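Local coordinates for protein beta-catenin homolog sys-1 (Caenorhabditis elegans, PDB 3C2G) that acts as a beta-catenin that binds the TCF factor POP-1 directly and activates or represses target genes in the Wnt asymmetry pathway of C. elegans, at residues R365-A368 with I369-L372; H373-I376 with S377-R381; E436-I439 with L440-M444; L472-P475 with F476-K479; L530-M533 with E534-A538. All blocks are in the same frame, centred on the assembly; numbering follows the deposited sequence.

Interaction 1 (R365-A368 with I369-L372); sequences RSNA and IFLL
N367 O receives the amide of L371 N at 3.0 Å, and this bond opens a new helix exactly where the old one has finished. The join is a Schellman motif. N367 is its C' residue, with a positive phi of 70°, and both N367 N and A368 N turn back to carbonyls in the last turn of helix 357-365. The same residue stands at the N-cap position of helix 368-377, so one short corner serves both helices. The N367 side chain makes no capping bond and instead meets the next turn through carbon, its CB lying 4.1 Å from F370 CB. Among the first-turn amides, F370 N is taken by OE1 of Q430 from helix 425-432.

A368 is the buried pivot of the corner, and two leucines close over its carbonyl. L371 CB comes within 3.4 Å of A368 O, while its branch runs on toward L330 and E334 of helix 325-335. L372 takes a different course and also supplies the second helical bond, from L372 N to A368 O at 3.0 Å. Beside that bond L372 CG, anti to its own carbonyl carbon (chi1 -54°), is brought over A368 O, 3.3 Å away.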
loop_
_atom_site.group_PDB
_atom_site.type_symbol
_atom_site.label_atom_id
_atom_site.label_comp_id
_atom_site.label_asym_id
_atom_site.label_seq_id
_atom_site.Cartn_x
_atom_site.Cartn_y
_atom_site.Cartn_z
ATOM N N ARG A 365 11.309 22.567 11.834
ATOM C CA ARG A 365 12.711 22.990 11.776
ATOM C C ARG A 365 13.388 22.570 10.480
ATOM O O ARG A 365 14.425 23.125 10.105
ATOM C CB ARG A 365 13.506 22.472 12.974
ATOM C CG ARG A 365 13.194 23.179 14.281
ATOM C CD ARG A 365 14.211 22.841 15.383
ATOM N NE ARG A 365 13.916 21.575 16.062
ATOM C CZ ARG A 365 14.498 20.409 15.772
ATOM N NH1 ARG A 365 15.417 20.338 14.813
ATOM N NH2 ARG A 365 14.158 19.308 16.443
ATOM N N SER A 366 12.818 21.594 9.784
ATOM C CA SER A 366 13.363 21.228 8.486
ATOM C C SER A 366 12.536 21.809 7.345
ATOM O O SER A 366 12.668 21.379 6.193
ATOM C CB SER A 366 13.500 19.712 8.368
ATOM O OG SER A 366 14.191 19.208 9.507
ATOM N N ASN A 367 11.695 22.793 7.669
ATOM C CA ASN A 367 10.911 23.523 6.673
ATOM C C ASN A 367 9.804 22.710 6.016
ATOM O O ASN A 367 9.449 22.957 4.868
ATOM C CB ASN A 367 11.821 24.142 5.592
ATOM C CG ASN A 367 12.324 25.536 5.973
ATOM O OD1 ASN A 367 12.265 25.942 7.141
ATOM N ND2 ASN A 367 12.814 26.277 4.982
ATOM N N ALA A 368 9.255 21.745 6.741
ATOM C CA ALA A 368 8.224 20.885 6.173
ATOM C C ALA A 368 7.083 21.697 5.555
ATOM O O ALA A 368 6.618 21.375 4.468
ATOM C CB ALA A 368 7.691 19.911 7.218
ATOM N N ILE A 369 6.654 22.762 6.231
ATOM C CA ILE A 369 5.521 23.553 5.739
ATOM C C ILE A 369 5.856 24.247 4.425
ATOM O O ILE A 369 5.072 24.200 3.475
ATOM C CB ILE A 369 4.951 24.534 6.804
ATOM C CG1 ILE A 369 4.421 23.742 7.999
ATOM C CG2 ILE A 369 3.821 25.368 6.211
ATOM C CD1 ILE A 369 4.357 24.506 9.305
ATOM N N PHE A 370 7.027 24.860 4.354
ATOM C CA PHE A 370 7.494 25.409 3.093
ATOM C C PHE A 370 7.439 24.358 1.970
ATOM O O PHE A 370 7.009 24.652 0.854
ATOM C CB PHE A 370 8.924 25.921 3.243
ATOM C CG PHE A 370 9.154 27.245 2.599
ATOM C CD1 PHE A 370 9.242 28.401 3.380
ATOM C CD2 PHE A 370 9.273 27.351 1.206
ATOM C CE1 PHE A 370 9.451 29.643 2.793
ATOM C CE2 PHE A 370 9.479 28.590 0.600
ATOM C CZ PHE A 370 9.573 29.742 1.399
ATOM N N LEU A 371 7.874 23.137 2.270
ATOM C CA LEU A 371 7.943 22.086 1.274
ATOM C C LEU A 371 6.579 21.686 0.750
ATOM O O LEU A 371 6.426 21.460 -0.455
ATOM C CB LEU A 371 8.688 20.864 1.816
ATOM C CG LEU A 371 8.800 19.672 0.861
ATOM C CD1 LEU A 371 9.582 20.055 -0.373
ATOM C CD2 LEU A 371 9.437 18.506 1.555
ATOM N N LEU A 372 5.593 21.604 1.642
ATOM C CA LEU A 372 4.209 21.385 1.224
ATOM C C LEU A 372 3.759 22.417 0.202
ATOM O O LEU A 372 3.077 22.082 -0.764
ATOM C CB LEU A 372 3.255 21.432 2.410
ATOM C CG LEU A 372 3.544 20.522 3.594
ATOM C CD1 LEU A 372 2.553 20.821 4.703
ATOM C CD2 LEU A 372 3.510 19.050 3.184
#

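Interaction 2 (H373-I376 with S377-R381); sequences HTII and SKYPR
The last turn of helix 368-377, where the helix gives way to the loop leading to helix 388-409, is tied off by a serine that bonds back to the carbonyl four residues earlier. H373 O is gripped twice by S377: the backbone N donates at 3.1 Å and the hydroxyl OG at 2.8 Å, the two arriving from opposite faces of the carbonyl plane. The serine can do both because OG lies beside its own backbone N (chi1 -64°), turned back along the helix. The imidazole of H373 leans over the same spot, swung out opposite its backbone N, and S377 OG sits above one ring face toward the rim, 3.6 Å from H373 CE1.

Beyond this grip the helix frays. K378 N still reaches T374 O, but the bond is weak at 3.3 Å. The carbonyl of I375 is instead skirted by carbon, with K378 CG at 3.2 Å from I375 O. Y379 folds its ring back along the last turn, and its hydroxyl is fixed by D339 at the start of helix 339-352. The amine of K442, from helix 437-448, bonds to the carbonyl of S377 at the helix end. On the buried side I375 and Y379 run side by side and point the same way, I375 CG2 resting 4.2 Å from Y379 CE2.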
loop_
_atom_site.group_PDB
_atom_site.type_symbol
_atom_site.label_atom_id
_atom_site.label_comp_id
_atom_site.label_asym_id
_atom_site.label_seq_id
_atom_site.Cartn_x
_atom_site.Cartn_y
_atom_site.Cartn_z
ATOM N N HIS A 373 4.136 23.671 0.421
ATOM C CA HIS A 373 3.770 24.748 -0.484
ATOM C C HIS A 373 4.388 24.532 -1.864
ATOM O O HIS A 373 3.737 24.735 -2.882
ATOM C CB HIS A 373 4.183 26.108 0.103
ATOM C CG HIS A 373 3.836 27.266 -0.773
ATOM N ND1 HIS A 373 4.660 27.707 -1.792
ATOM C CD2 HIS A 373 2.740 28.060 -0.805
ATOM C CE1 HIS A 373 4.086 28.724 -2.405
ATOM N NE2 HIS A 373 2.923 28.964 -1.823
ATOM N N THR A 374 5.646 24.124 -1.885
ATOM C CA THR A 374 6.357 23.859 -3.120
ATOM C C THR A 374 5.771 22.658 -3.884
ATOM O O THR A 374 5.649 22.698 -5.103
ATOM C CB THR A 374 7.852 23.629 -2.823
ATOM O OG1 THR A 374 8.358 24.744 -2.081
ATOM C CG2 THR A 374 8.672 23.449 -4.105
ATOM N N ILE A 375 5.389 21.603 -3.169
ATOM C CA ILE A 375 4.859 20.408 -3.827
ATOM C C ILE A 375 3.513 20.679 -4.471
ATOM O O ILE A 375 3.283 20.289 -5.605
ATOM C CB ILE A 375 4.780 19.202 -2.871
ATOM C CG1 ILE A 375 6.177 18.744 -2.509
ATOM C CG2 ILE A 375 4.065 18.049 -3.518
ATOM C CD1 ILE A 375 6.237 18.189 -1.120
ATOM N N ILE A 376 2.631 21.361 -3.757
ATOM C CA ILE A 376 1.329 21.705 -4.312
ATOM C C ILE A 376 1.479 22.602 -5.555
ATOM O O ILE A 376 0.835 22.355 -6.571
ATOM C CB ILE A 376 0.435 22.355 -3.245
ATOM C CG1 ILE A 376 0.073 21.323 -2.180
ATOM C CG2 ILE A 376 -0.836 22.921 -3.860
ATOM C CD1 ILE A 376 -0.383 21.921 -0.888
ATOM N N SER A 377 2.368 23.598 -5.474
ATOM C CA SER A 377 2.568 24.616 -6.525
ATOM C C SER A 377 3.113 24.118 -7.856
ATOM O O SER A 377 2.931 24.779 -8.878
ATOM C CB SER A 377 3.506 25.720 -6.035
ATOM O OG SER A 377 2.923 26.419 -4.964
ATOM N N LYS A 378 3.799 22.981 -7.837
ATOM C CA LYS A 378 4.493 22.490 -9.025
ATOM C C LYS A 378 3.555 21.857 -10.058
ATOM O O LYS A 378 3.929 21.707 -11.214
ATOM C CB LYS A 378 5.610 21.511 -8.635
ATOM C CG LYS A 378 5.106 20.128 -8.247
ATOM C CD LYS A 378 6.122 19.349 -7.422
ATOM C CE LYS A 378 6.875 18.326 -8.263
ATOM N NZ LYS A 378 7.886 17.632 -7.421
ATOM N N TYR A 379 2.344 21.493 -9.646
ATOM C CA TYR A 379 1.416 20.792 -10.538
ATOM C C TYR A 379 0.459 21.721 -11.255
ATOM O O TYR A 379 0.044 22.739 -10.698
ATOM C CB TYR A 379 0.620 19.718 -9.787
ATOM C CG TYR A 379 1.483 18.619 -9.244
ATOM C CD1 TYR A 379 2.073 17.689 -10.096
ATOM C CD2 TYR A 379 1.730 18.518 -7.876
ATOM C CE1 TYR A 379 2.881 16.686 -9.602
ATOM C CE2 TYR A 379 2.538 17.521 -7.374
ATOM C CZ TYR A 379 3.106 16.609 -8.242
ATOM O OH TYR A 379 3.905 15.615 -7.748
ATOM N N PRO A 380 0.081 21.358 -12.491
ATOM C CA PRO A 380 -0.914 22.151 -13.198
ATOM C C PRO A 380 -2.282 21.938 -12.562
ATOM O O PRO A 380 -2.414 21.119 -11.649
ATOM C CB PRO A 380 -0.889 21.564 -14.613
ATOM C CG PRO A 380 -0.426 20.174 -14.439
ATOM C CD PRO A 380 0.532 20.200 -13.285
ATOM N N ARG A 381 -3.281 22.673 -13.037
ATOM C CA ARG A 381 -4.646 22.463 -12.609
ATOM C C ARG A 381 -5.062 21.055 -13.008
ATOM O O ARG A 381 -4.579 20.515 -14.005
ATOM C CB ARG A 381 -5.573 23.486 -13.262
ATOM C CG ARG A 381 -5.228 24.951 -13.001
ATOM C CD ARG A 381 -6.328 25.862 -13.567
ATOM N NE ARG A 381 -6.756 25.443 -14.909
ATOM C CZ ARG A 381 -6.286 25.956 -16.046
ATOM N NH1 ARG A 381 -6.732 25.499 -17.212
ATOM N NH2 ARG A 381 -5.374 26.925 -16.022
#

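Interaction 3 (E436-I439 with L440-M444); sequences EIDI and LKKLM
I439 and L440, with I437 beside them, carry this contact in the first turns of helix 437-448. I439 is set with CG1 opposite its backbone N (chi1 -156°), which leaves CG2 wedged between the backbone N and the carbonyl carbon, 3.2 Å from L440 N. The reward is that CG1 lies along the helix surface toward the next turn and meets L443 CG at 4.3 Å. L443 in turn presses its CG against I439 O, at 3.2 Å, alongside the backbone bond from L443 N to that oxygen, 2.8 Å long. The apolar pair and the helical bond thus lie side by side on the same strip of the helix.

L440 works in the other direction. Its CG, anti to its own carbonyl carbon, reaches back to E436 O at 3.7 Å, while its N closes the first helical bond on that carbonyl at a long 3.3 Å. I437, though exposed, touches V485, and the aliphatic part of K441 runs past its carbonyl, K441 CG 3.4 Å from I437 O.

The polar groups are less tightly matched. D438, on the exposed surface, and K442 cross obliquely, and D438 OD2 stays 4.8 Å from K442 NZ, too far for a salt bridge; the amine reaches over to the carbonyl of S377 at the end of helix 368-377. E436, at the N-cap position, turns its carboxylate to K433. With I439 packed on helix 368-377 and L440 and L443 on helix 457-472, this is an alpha-helix held between others, as in an armadillo domain.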
loop_
_atom_site.group_PDB
_atom_site.type_symbol
_atom_site.label_atom_id
_atom_site.label_comp_id
_atom_site.label_asym_id
_atom_site.label_seq_id
_atom_site.Cartn_x
_atom_site.Cartn_y
_atom_site.Cartn_z
ATOM N N GLU A 436 -0.759 33.304 -0.138
ATOM C CA GLU A 436 -0.279 33.955 -1.363
ATOM C C GLU A 436 -1.241 33.654 -2.504
ATOM O O GLU A 436 -1.858 32.594 -2.521
ATOM C CB GLU A 436 1.129 33.498 -1.722
ATOM C CG GLU A 436 2.240 34.146 -0.898
ATOM C CD GLU A 436 3.625 33.634 -1.269
ATOM O OE1 GLU A 436 3.727 32.719 -2.119
ATOM O OE2 GLU A 436 4.616 34.150 -0.712
ATOM N N ILE A 437 -1.369 34.572 -3.463
ATOM C CA ILE A 437 -2.449 34.465 -4.457
ATOM C C ILE A 437 -2.335 33.276 -5.403
ATOM O O ILE A 437 -3.347 32.739 -5.841
ATOM C CB ILE A 437 -2.659 35.750 -5.289
ATOM C CG1 ILE A 437 -1.365 36.180 -5.969
ATOM C CG2 ILE A 437 -3.230 36.852 -4.427
ATOM C CD1 ILE A 437 -1.610 36.982 -7.208
ATOM N N ASP A 438 -1.113 32.866 -5.715
ATOM C CA ASP A 438 -0.923 31.763 -6.641
ATOM C C ASP A 438 -1.476 30.439 -6.110
ATOM O O ASP A 438 -2.166 29.737 -6.838
ATOM C CB ASP A 438 0.546 31.629 -7.038
ATOM C CG ASP A 438 0.739 30.839 -8.335
ATOM O OD1 ASP A 438 -0.253 30.577 -9.072
ATOM O OD2 ASP A 438 1.904 30.479 -8.622
ATOM N N ILE A 439 -1.196 30.103 -4.852
ATOM C CA ILE A 439 -1.697 28.858 -4.300
ATOM C C ILE A 439 -3.203 28.908 -3.993
ATOM O O ILE A 439 -3.914 27.899 -4.145
ATOM C CB ILE A 439 -0.863 28.349 -3.096
ATOM C CG1 ILE A 439 -1.032 26.827 -2.946
ATOM C CG2 ILE A 439 -1.220 29.097 -1.815
ATOM C CD1 ILE A 439 -0.015 26.177 -2.068
ATOM N N LEU A 440 -3.697 30.077 -3.597
ATOM C CA LEU A 440 -5.143 30.260 -3.437
ATOM C C LEU A 440 -5.866 29.981 -4.746
ATOM O O LEU A 440 -6.882 29.296 -4.756
ATOM C CB LEU A 440 -5.489 31.667 -2.938
ATOM C CG LEU A 440 -5.298 31.957 -1.444
ATOM C CD1 LEU A 440 -5.735 33.378 -1.139
ATOM C CD2 LEU A 440 -6.041 30.984 -0.541
ATOM N N LYS A 441 -5.345 30.517 -5.844
ATOM C CA LYS A 441 -5.957 30.306 -7.141
ATOM C C LYS A 441 -6.006 28.819 -7.479
ATOM O O LYS A 441 -7.051 28.318 -7.881
ATOM C CB LYS A 441 -5.227 31.084 -8.236
ATOM C CG LYS A 441 -5.624 32.547 -8.347
ATOM C CD LYS A 441 -4.815 33.233 -9.448
ATOM C CE LYS A 441 -4.877 34.750 -9.337
ATOM N NZ LYS A 441 -4.907 35.423 -10.684
ATOM N N LYS A 442 -4.885 28.122 -7.281
ATOM C CA LYS A 442 -4.784 26.700 -7.566
ATOM C C LYS A 442 -5.701 25.866 -6.674
ATOM O O LYS A 442 -6.347 24.918 -7.146
ATOM C CB LYS A 442 -3.331 26.236 -7.453
ATOM C CG LYS A 442 -2.464 26.819 -8.552
ATOM C CD LYS A 442 -1.014 26.349 -8.506
ATOM C CE LYS A 442 -0.373 26.585 -9.876
ATOM N NZ LYS A 442 0.956 25.940 -10.000
ATOM N N LEU A 443 -5.773 26.236 -5.397
ATOM C CA LEU A 443 -6.625 25.527 -4.462
ATOM C C LEU A 443 -8.085 25.742 -4.763
ATOM O O LEU A 443 -8.884 24.812 -4.648
ATOM C CB LEU A 443 -6.316 25.893 -3.009
ATOM C CG LEU A 443 -5.000 25.362 -2.434
ATOM C CD1 LEU A 443 -4.951 25.598 -0.947
ATOM C CD2 LEU A 443 -4.776 23.879 -2.753
HETATM N N MSE A 444 -8.450 26.952 -5.163
HETATM C CA MSE A 444 -9.852 27.199 -5.467
HETATM C C MSE A 444 -10.245 26.579 -6.793
HETATM O O MSE A 444 -11.389 26.215 -6.990
HETATM C CB MSE A 444 -10.279 28.678 -5.307
HETATM C CG MSE A 444 -9.576 29.707 -6.176
HETATM SE SE MSE A 444 -10.072 31.597 -5.736
HETATM C CE MSE A 444 -9.711 31.614 -3.816
#

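Interaction 4 (L472-P475 with F476-K479)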
loop_
_atom_site.group_PDB
_atom_site.type_symbol
_atom_site.label_atom_id
_atom_site.label_comp_id
_atom_site.label_asym_id
_atom_site.label_seq_id
_atom_site.Cartn_x
_atom_site.Cartn_y
_atom_site.Cartn_z
ATOM N N LEU A 472 -8.031 30.284 8.256
ATOM C CA LEU A 472 -8.755 31.503 8.597
ATOM C C LEU A 472 -8.997 31.628 10.094
ATOM O O LEU A 472 -9.325 32.699 10.562
ATOM C CB LEU A 472 -10.075 31.617 7.828
ATOM C CG LEU A 472 -10.042 31.653 6.297
ATOM C CD1 LEU A 472 -11.450 31.629 5.784
ATOM C CD2 LEU A 472 -9.301 32.853 5.716
ATOM N N ARG A 473 -8.819 30.548 10.841
ATOM C CA ARG A 473 -8.970 30.595 12.293
ATOM C C ARG A 473 -7.627 30.757 12.984
ATOM O O ARG A 473 -7.546 30.771 14.210
ATOM C CB ARG A 473 -9.666 29.342 12.798
ATOM C CG ARG A 473 -11.163 29.369 12.619
ATOM C CD ARG A 473 -11.761 27.995 12.820
ATOM N NE ARG A 473 -11.719 27.582 14.217
ATOM C CZ ARG A 473 -11.830 26.322 14.637
ATOM N NH1 ARG A 473 -11.990 25.331 13.756
ATOM N NH2 ARG A 473 -11.780 26.054 15.944
ATOM N N THR A 474 -6.572 30.875 12.186
ATOM C CA THR A 474 -5.215 31.039 12.690
ATOM C C THR A 474 -4.933 32.533 12.841
ATOM O O THR A 474 -4.932 33.264 11.854
ATOM C CB THR A 474 -4.209 30.384 11.723
ATOM O OG1 THR A 474 -4.442 28.976 11.693
ATOM C CG2 THR A 474 -2.807 30.627 12.156
ATOM N N PRO A 475 -4.689 32.984 14.079
ATOM C CA PRO A 475 -4.595 34.403 14.462
ATOM C C PRO A 475 -3.610 35.230 13.630
ATOM O O PRO A 475 -3.956 36.327 13.202
ATOM C CB PRO A 475 -4.127 34.341 15.923
ATOM C CG PRO A 475 -4.626 33.030 16.415
ATOM C CD PRO A 475 -4.476 32.095 15.236
ATOM N N PHE A 476 -2.407 34.714 13.394
ATOM C CA PHE A 476 -1.399 35.475 12.652
ATOM C C PHE A 476 -1.580 35.466 11.137
ATOM O O PHE A 476 -0.838 36.139 10.430
ATOM C CB PHE A 476 0.006 34.988 12.986
ATOM C CG PHE A 476 0.267 33.573 12.575
ATOM C CD1 PHE A 476 0.669 33.276 11.275
ATOM C CD2 PHE A 476 0.120 32.533 13.490
ATOM C CE1 PHE A 476 0.912 31.956 10.900
ATOM C CE2 PHE A 476 0.375 31.217 13.116
ATOM C CZ PHE A 476 0.770 30.929 11.825
ATOM N N VAL A 477 -2.541 34.704 10.625
ATOM C CA VAL A 477 -2.733 34.679 9.184
ATOM C C VAL A 477 -3.530 35.907 8.732
ATOM O O VAL A 477 -4.663 36.094 9.169
ATOM C CB VAL A 477 -3.385 33.352 8.694
ATOM C CG1 VAL A 477 -3.816 33.466 7.247
ATOM C CG2 VAL A 477 -2.412 32.201 8.849
ATOM N N PRO A 478 -2.931 36.747 7.865
ATOM C CA PRO A 478 -3.645 37.903 7.312
ATOM C C PRO A 478 -4.813 37.456 6.440
ATOM O O PRO A 478 -4.641 36.611 5.560
ATOM C CB PRO A 478 -2.581 38.619 6.468
ATOM C CG PRO A 478 -1.544 37.607 6.201
ATOM C CD PRO A 478 -1.552 36.650 7.349
ATOM N N LYS A 479 -5.987 38.023 6.694
ATOM C CA LYS A 479 -7.219 37.571 6.075
ATOM C C LYS A 479 -7.793 38.552 5.064
ATOM O O LYS A 479 -8.756 38.234 4.350
ATOM C CB LYS A 479 -8.237 37.298 7.170
ATOM C CG LYS A 479 -8.026 35.958 7.826
ATOM C CD LYS A 479 -7.993 36.087 9.321
ATOM C CE LYS A 479 -7.275 34.898 9.917
ATOM N NZ LYS A 479 -6.481 35.325 11.085
#
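T474 O sits inside a small polar knot and takes two donors. V477 N donates to T474 O at 3.0 Å, closing the type I beta turn from T474 to V477, and K479 NZ donates to the same T474 O at 2.7 Å; the two approach from opposite faces of the carbonyl plane. The same NZ also donates to V477 O at 2.8 Å, this time in the carbonyl plane and on a lone pair, so K479 staples both ends of the turn from inside the loop.

To get there the lysine bends at chi2 (130°) and again at chi4, doubling back beneath the turn. On the way K479 CE passes 3.1 Å from L472 O, and K479 CG lies 4.0 Å from L472 CD2, where the two side chains cross at a slant. L472 itself is buried against helix 515-535.

A second tight patch lies on the other side of the turn. The methyl CG2 of T474 rests over one face of the F476 ring in a CH-pi contact, 3.7 Å from the centroid, and also touches V477 CG2 at 3.7 Å. F476 CG lies between the backbone N and the carbonyl carbon (chi1 64°), which lays the ring alongside the T474 methyl. The ring also packs on helix 425-432, while T474 OG1 is bonded to the carbonyl of L470.

The two prolines, by contrast, are exposed. The P475 ring meets only the backbone of the next residue, F476, and P478 makes no contact across the segments. The chemistry implies a loop shaped from within: an amine, probably kept protonated by the carbonyls around it, holds two of them together where helical bonding has ended.

Interaction 5 (L530-M533 with E534-A538); sequences LVLM and EQCGA
This is a helix C-terminus, at the end of helix 515-535 where the armadillo chain turns into helix 539-544, and the bonding pattern changes as the helix runs out. Two regular helical bonds come first: E534 N to L530 O, and Q535 N to V531 O at 2.8 Å. The next, C536 N to L532 O, is 3.3 Å long, its donor standing well above the carbonyl plane. Then the chain swings through G537, whose phi is positive (47°), and A538 N reaches back five residues rather than four, to M533 O at 3.1 Å, a wider turn that finishes the helix.

The side chains follow this ending. M533, a selenomethionine, runs out extended toward helices 539-544 and 563-579, and L530 also packs on the latter. Q535 lays its CB on V531 O at 3.3 Å. L532 and C536 meet on the face toward the loop after helix 457-472, where L532 also touches L483. The thiol, anti to its own carbonyl carbon (chi1 -52°), lies back over the last turn: C536 CB is 3.4 Å from L532 O, and C536 SG stands 4.0 Å from L532 CD2.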
loop_
_atom_site.group_PDB
_atom_site.type_symbol
_atom_site.label_atom_id
_atom_site.label_comp_id
_atom_site.label_asym_id
_atom_site.label_seq_id
_atom_site.Cartn_x
_atom_site.Cartn_y
_atom_site.Cartn_z
ATOM N N LEU A 530 -19.467 30.352 7.554
ATOM C CA LEU A 530 -19.463 31.014 8.859
ATOM C C LEU A 530 -18.132 31.690 9.203
ATOM O O LEU A 530 -18.095 32.872 9.589
ATOM C CB LEU A 530 -19.820 30.018 9.957
ATOM C CG LEU A 530 -21.309 29.685 10.010
ATOM C CD1 LEU A 530 -21.575 28.700 11.115
ATOM C CD2 LEU A 530 -22.159 30.966 10.195
ATOM N N VAL A 531 -17.050 30.928 9.071
ATOM C CA VAL A 531 -15.719 31.426 9.346
ATOM C C VAL A 531 -15.415 32.632 8.469
ATOM O O VAL A 531 -14.947 33.633 8.973
ATOM C CB VAL A 531 -14.647 30.315 9.190
ATOM C CG1 VAL A 531 -13.274 30.900 9.220
ATOM C CG2 VAL A 531 -14.791 29.277 10.305
ATOM N N LEU A 532 -15.713 32.542 7.169
ATOM C CA LEU A 532 -15.486 33.657 6.243
ATOM C C LEU A 532 -16.269 34.887 6.663
ATOM O O LEU A 532 -15.747 36.004 6.620
ATOM C CB LEU A 532 -15.866 33.288 4.814
ATOM C CG LEU A 532 -14.895 32.404 4.029
ATOM C CD1 LEU A 532 -15.641 31.640 2.929
ATOM C CD2 LEU A 532 -13.730 33.212 3.452
HETATM N N MSE A 533 -17.519 34.679 7.075
HETATM C CA MSE A 533 -18.351 35.775 7.543
HETATM C C MSE A 533 -17.683 36.501 8.702
HETATM O O MSE A 533 -17.523 37.720 8.655
HETATM C CB MSE A 533 -19.743 35.282 7.928
HETATM C CG MSE A 533 -20.677 35.190 6.756
HETATM SE SE MSE A 533 -22.294 34.184 7.163
HETATM C CE MSE A 533 -23.440 34.727 5.655
ATOM N N GLU A 534 -17.252 35.738 9.704
ATOM C CA GLU A 534 -16.699 36.293 10.931
ATOM C C GLU A 534 -15.280 36.863 10.789
ATOM O O GLU A 534 -15.013 38.001 11.183
ATOM C CB GLU A 534 -16.733 35.236 12.036
ATOM C CG GLU A 534 -16.014 35.646 13.310
ATOM C CD GLU A 534 -16.659 35.083 14.555
ATOM O OE1 GLU A 534 -17.305 34.019 14.468
ATOM O OE2 GLU A 534 -16.517 35.713 15.626
ATOM N N GLN A 535 -14.384 36.061 10.220
ATOM C CA GLN A 535 -12.951 36.321 10.258
ATOM C C GLN A 535 -12.467 37.300 9.204
ATOM O O GLN A 535 -11.444 37.954 9.388
ATOM C CB GLN A 535 -12.197 35.007 10.122
ATOM C CG GLN A 535 -11.203 34.780 11.229
ATOM C CD GLN A 535 -11.858 34.433 12.546
ATOM O OE1 GLN A 535 -11.390 34.845 13.602
ATOM N NE2 GLN A 535 -12.949 33.676 12.491
ATOM N N CYS A 536 -13.195 37.385 8.096
ATOM C CA CYS A 536 -12.893 38.342 7.034
ATOM C C CYS A 536 -13.833 39.545 7.063
ATOM O O CYS A 536 -13.813 40.366 6.157
ATOM C CB CYS A 536 -12.971 37.666 5.665
ATOM S SG CYS A 536 -11.995 36.150 5.499
ATOM N N GLY A 537 -14.648 39.643 8.111
ATOM C CA GLY A 537 -15.650 40.698 8.254
ATOM C C GLY A 537 -16.473 40.891 6.997
ATOM O O GLY A 537 -16.641 42.013 6.528
ATOM N N ALA A 538 -16.982 39.789 6.450
ATOM C CA ALA A 538 -17.617 39.798 5.132
ATOM C C ALA A 538 -19.013 39.191 5.140
ATOM O O ALA A 538 -19.438 38.574 4.161
ATOM C CB ALA A 538 -16.727 39.085 4.125
#

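Overall arrangement
All five contacts are local and lie in the later half of the chain, at helix starts, ends and corners. Interactions 1 and 2 mark the two ends of helix 368-377, their centres about 14 Å apart; the first is a buried corner closed by backbone bonds, the second an end tied by a serine. Interaction 3, a regular helical segment, touches interaction 2 through I439 against H373 and I376 and through the bond from K442 NZ to S377 O. Interactions 4 and 5 also touch, L472 packing on V531 and L532, but the former relies on a lysine amine and the latter on a glycine bend. Interactions 2 to 5 are all partly buried.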